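Local coordinates for p-nitrophenyl phosphatase (Pho2) (Archaeoglobus fulgidus, PDB 3QGM), which is probably a metal-dependent phosphatase of the haloacid dehalogenase superfamily, with a calcium ion bound in this crystal, at residues L58-L61 with R62-L66. Residues are numbered along the deposited sequence; the frame is centred on the assembly and turned at random.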
ATOM      1  N   LEU A  58      23.766 -17.458  -7.887  1.00 24.64           N
ATOM      2  CA  LEU A  58      24.784 -18.235  -8.581  1.00 24.67           C
ATOM      3  C   LEU A  58      25.366 -19.242  -7.608  1.00 25.37           C
ATOM      4  O   LEU A  58      25.373 -20.447  -7.873  1.00 25.65           O
ATOM      5  CB  LEU A  58      25.892 -17.321  -9.136  1.00 24.00           C
ATOM      6  CG  LEU A  58      27.060 -17.945  -9.926  1.00 27.10           C
ATOM      7  CD1 LEU A  58      26.471 -18.734 -11.099  1.00 23.01           C
ATOM      8  CD2 LEU A  58      28.160 -16.935 -10.378  1.00 27.41           C
ATOM      9  N   GLU A  59      25.837 -18.759  -6.461  1.00 25.84           N
ATOM     10  CA  GLU A  59      26.435 -19.643  -5.480  1.00 25.73           C
ATOM     11  C   GLU A  59      25.413 -20.676  -4.991  1.00 26.01           C
ATOM     12  O   GLU A  59      25.746 -21.834  -4.895  1.00 28.42           O
ATOM     13  CB  GLU A  59      27.082 -18.833  -4.331  1.00 24.88           C
ATOM     14  CG  GLU A  59      28.365 -18.196  -4.803  1.00 25.82           C
ATOM     15  CD  GLU A  59      29.010 -17.223  -3.795  1.00 26.38           C
ATOM     16  OE1 GLU A  59      28.604 -17.184  -2.621  1.00 27.14           O
ATOM     17  OE2 GLU A  59      29.918 -16.514  -4.219  1.00 23.80           O
ATOM     18  N   ARG A  60      24.153 -20.297  -4.820  1.00 26.36           N
ATOM     19  CA  ARG A  60      23.147 -21.274  -4.435  1.00 27.05           C
ATOM     20  C   ARG A  60      22.965 -22.393  -5.458  1.00 27.96           C
ATOM     21  O   ARG A  60      22.997 -23.585  -5.091  1.00 29.35           O
ATOM     22  CB  ARG A  60      21.841 -20.623  -4.105  1.00 27.28           C
ATOM     23  CG  ARG A  60      20.753 -21.653  -3.757  1.00 28.71           C
ATOM     24  CD  ARG A  60      19.466 -20.968  -3.426  1.00 30.25           C
ATOM     25  NE  ARG A  60      19.682 -20.000  -2.378  1.00 31.89           N
ATOM     26  CZ  ARG A  60      18.800 -19.110  -1.954  1.00 36.99           C
ATOM     27  NH1 ARG A  60      17.586 -19.046  -2.483  1.00 40.40           N
ATOM     28  NH2 ARG A  60      19.150 -18.274  -0.980  1.00 38.77           N
ATOM     29  N   LEU A  61      22.782 -22.049  -6.729  1.00 27.38           N
ATOM     30  CA  LEU A  61      22.654 -23.085  -7.763  1.00 28.83           C
ATOM     31  C   LEU A  61      23.854 -24.040  -7.749  1.00 30.23           C
ATOM     32  O   LEU A  61      23.693 -25.260  -7.833  1.00 27.34           O
ATOM     33  CB  LEU A  61      22.469 -22.506  -9.170  1.00 27.97           C
ATOM     34  CG  LEU A  61      21.097 -21.812  -9.387  1.00 31.08           C
ATOM     35  CD1 LEU A  61      20.933 -21.386 -10.788  1.00 31.85           C
ATOM     36  CD2 LEU A  61      19.977 -22.726  -9.015  1.00 31.32           C
ATOM     37  N   ARG A  62      25.063 -23.479  -7.632  1.00 31.65           N
ATOM     38  CA  ARG A  62      26.238 -24.346  -7.502  1.00 33.19           C
ATOM     39  C   ARG A  62      26.193 -25.230  -6.262  1.00 33.68           C
ATOM     40  O   ARG A  62      26.622 -26.360  -6.351  1.00 34.52           O
ATOM     41  CB  ARG A  62      27.555 -23.560  -7.574  1.00 34.17           C
ATOM     42  CG  ARG A  62      27.733 -22.804  -8.890  1.00 35.65           C
ATOM     43  CD  ARG A  62      28.800 -21.680  -8.731  1.00 38.93           C
ATOM     44  NE  ARG A  62      29.231 -21.165 -10.020  1.00 38.28           N
ATOM     45  CZ  ARG A  62      30.084 -20.144 -10.199  1.00 40.45           C
ATOM     46  NH1 ARG A  62      30.617 -19.479  -9.159  1.00 42.27           N
ATOM     47  NH2 ARG A  62      30.399 -19.791 -11.433  1.00 36.33           N
ATOM     48  N   SER A  63      25.666 -24.752  -5.132  1.00 34.47           N
ATOM     49  CA  SER A  63      25.532 -25.604  -3.940  1.00 35.62           C
ATOM     50  C   SER A  63      24.570 -26.782  -4.194  1.00 36.86           C
ATOM     51  O   SER A  63      24.654 -27.789  -3.501  1.00 36.98           O
ATOM     52  CB  SER A  63      25.111 -24.820  -2.690  1.00 36.23           C
ATOM     53  OG  SER A  63      23.708 -24.548  -2.635  1.00 33.96           O
ATOM     54  N   PHE A  64      23.660 -26.648  -5.162  1.00 36.72           N
ATOM     55  CA  PHE A  64      22.769 -27.753  -5.562  1.00 37.64           C
ATOM     56  C   PHE A  64      23.468 -28.776  -6.449  1.00 37.46           C
ATOM     57  O   PHE A  64      22.921 -29.821  -6.763  1.00 37.85           O
ATOM     58  CB  PHE A  64      21.548 -27.207  -6.332  1.00 37.42           C
ATOM     59  CG  PHE A  64      20.631 -26.330  -5.513  1.00 37.12           C
ATOM     60  CD1 PHE A  64      20.652 -26.351  -4.134  1.00 38.22           C
ATOM     61  CD2 PHE A  64      19.727 -25.492  -6.136  1.00 37.03           C
ATOM     62  CE1 PHE A  64      19.809 -25.559  -3.408  1.00 38.16           C
ATOM     63  CE2 PHE A  64      18.876 -24.690  -5.398  1.00 36.07           C
ATOM     64  CZ  PHE A  64      18.933 -24.706  -4.042  1.00 36.90           C
ATOM     65  N   GLY A  65      24.663 -28.449  -6.920  1.00 37.84           N
ATOM     66  CA  GLY A  65      25.426 -29.390  -7.712  1.00 37.96           C
ATOM     67  C   GLY A  65      25.442 -29.045  -9.180  1.00 38.56           C
ATOM     68  O   GLY A  65      25.917 -29.832 -10.000  1.00 38.74           O
ATOM     69  N   LEU A  66      24.918 -27.871  -9.531  1.00 38.28           N
ATOM     70  CA  LEU A  66      24.808 -27.487 -10.924  1.00 38.26           C
ATOM     71  C   LEU A  66      26.064 -26.711 -11.319  1.00 39.35           C
ATOM     72  O   LEU A  66      26.638 -25.967 -10.509  1.00 38.29           O
ATOM     73  CB  LEU A  66      23.540 -26.638 -11.165  1.00 37.97           C
ATOM     74  CG  LEU A  66      22.218 -27.226 -10.637  1.00 36.79           C
ATOM     75  CD1 LEU A  66      21.052 -26.414 -11.133  1.00 36.95           C
ATOM     76  CD2 LEU A  66      22.042 -28.659 -11.048  1.00 37.09           C
TER
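Arg60 O sits over one face of the Phe64 ring, 3.6 Å from CG and displaced toward the rim. Arg60 CG comes within 3.6 Å of Phe64 CZ, as the two side chains run side by side in the same direction. The guanidinium of Arg62 lies against Leu58, with Leu58 CD2 over one face and 3.7 Å from Arg62 CZ. With CG anti to the backbone N (chi1 -179°), the branch of Leu58 reaches the guanidinium group of Arg62. Arg62 NH2 is hydrogen-bonded to Val68 O, which fixes one end of that group. Ser63 OG donates to Arg60 O at 2.7 Å, in the carbonyl plane and on a lone pair. Phe64 N gives the same oxygen a second bond, 3.1 Å long. Leu61 CD2 meets Phe64 CD2 at 4.0 Å. Leu66 N bonds weakly to Leu61 O and Gly65 N bonds to Arg62 O. With the positive phi of Gly65, these form a Schellman motif ending helix 54-63 of the beta-alpha-beta unit. Phe64 and Leu66 then pack on Val30 of helix 27-38. Replacing Phe64 by an alanine would probably open a gap beside Val30 and leave the Arg60 CG and CD methylenes without their ring partner. The chemistry thus pairs a doubly bonded Arg60 O and a weakly bonded Leu61 O with apolar packing on helix 27-38.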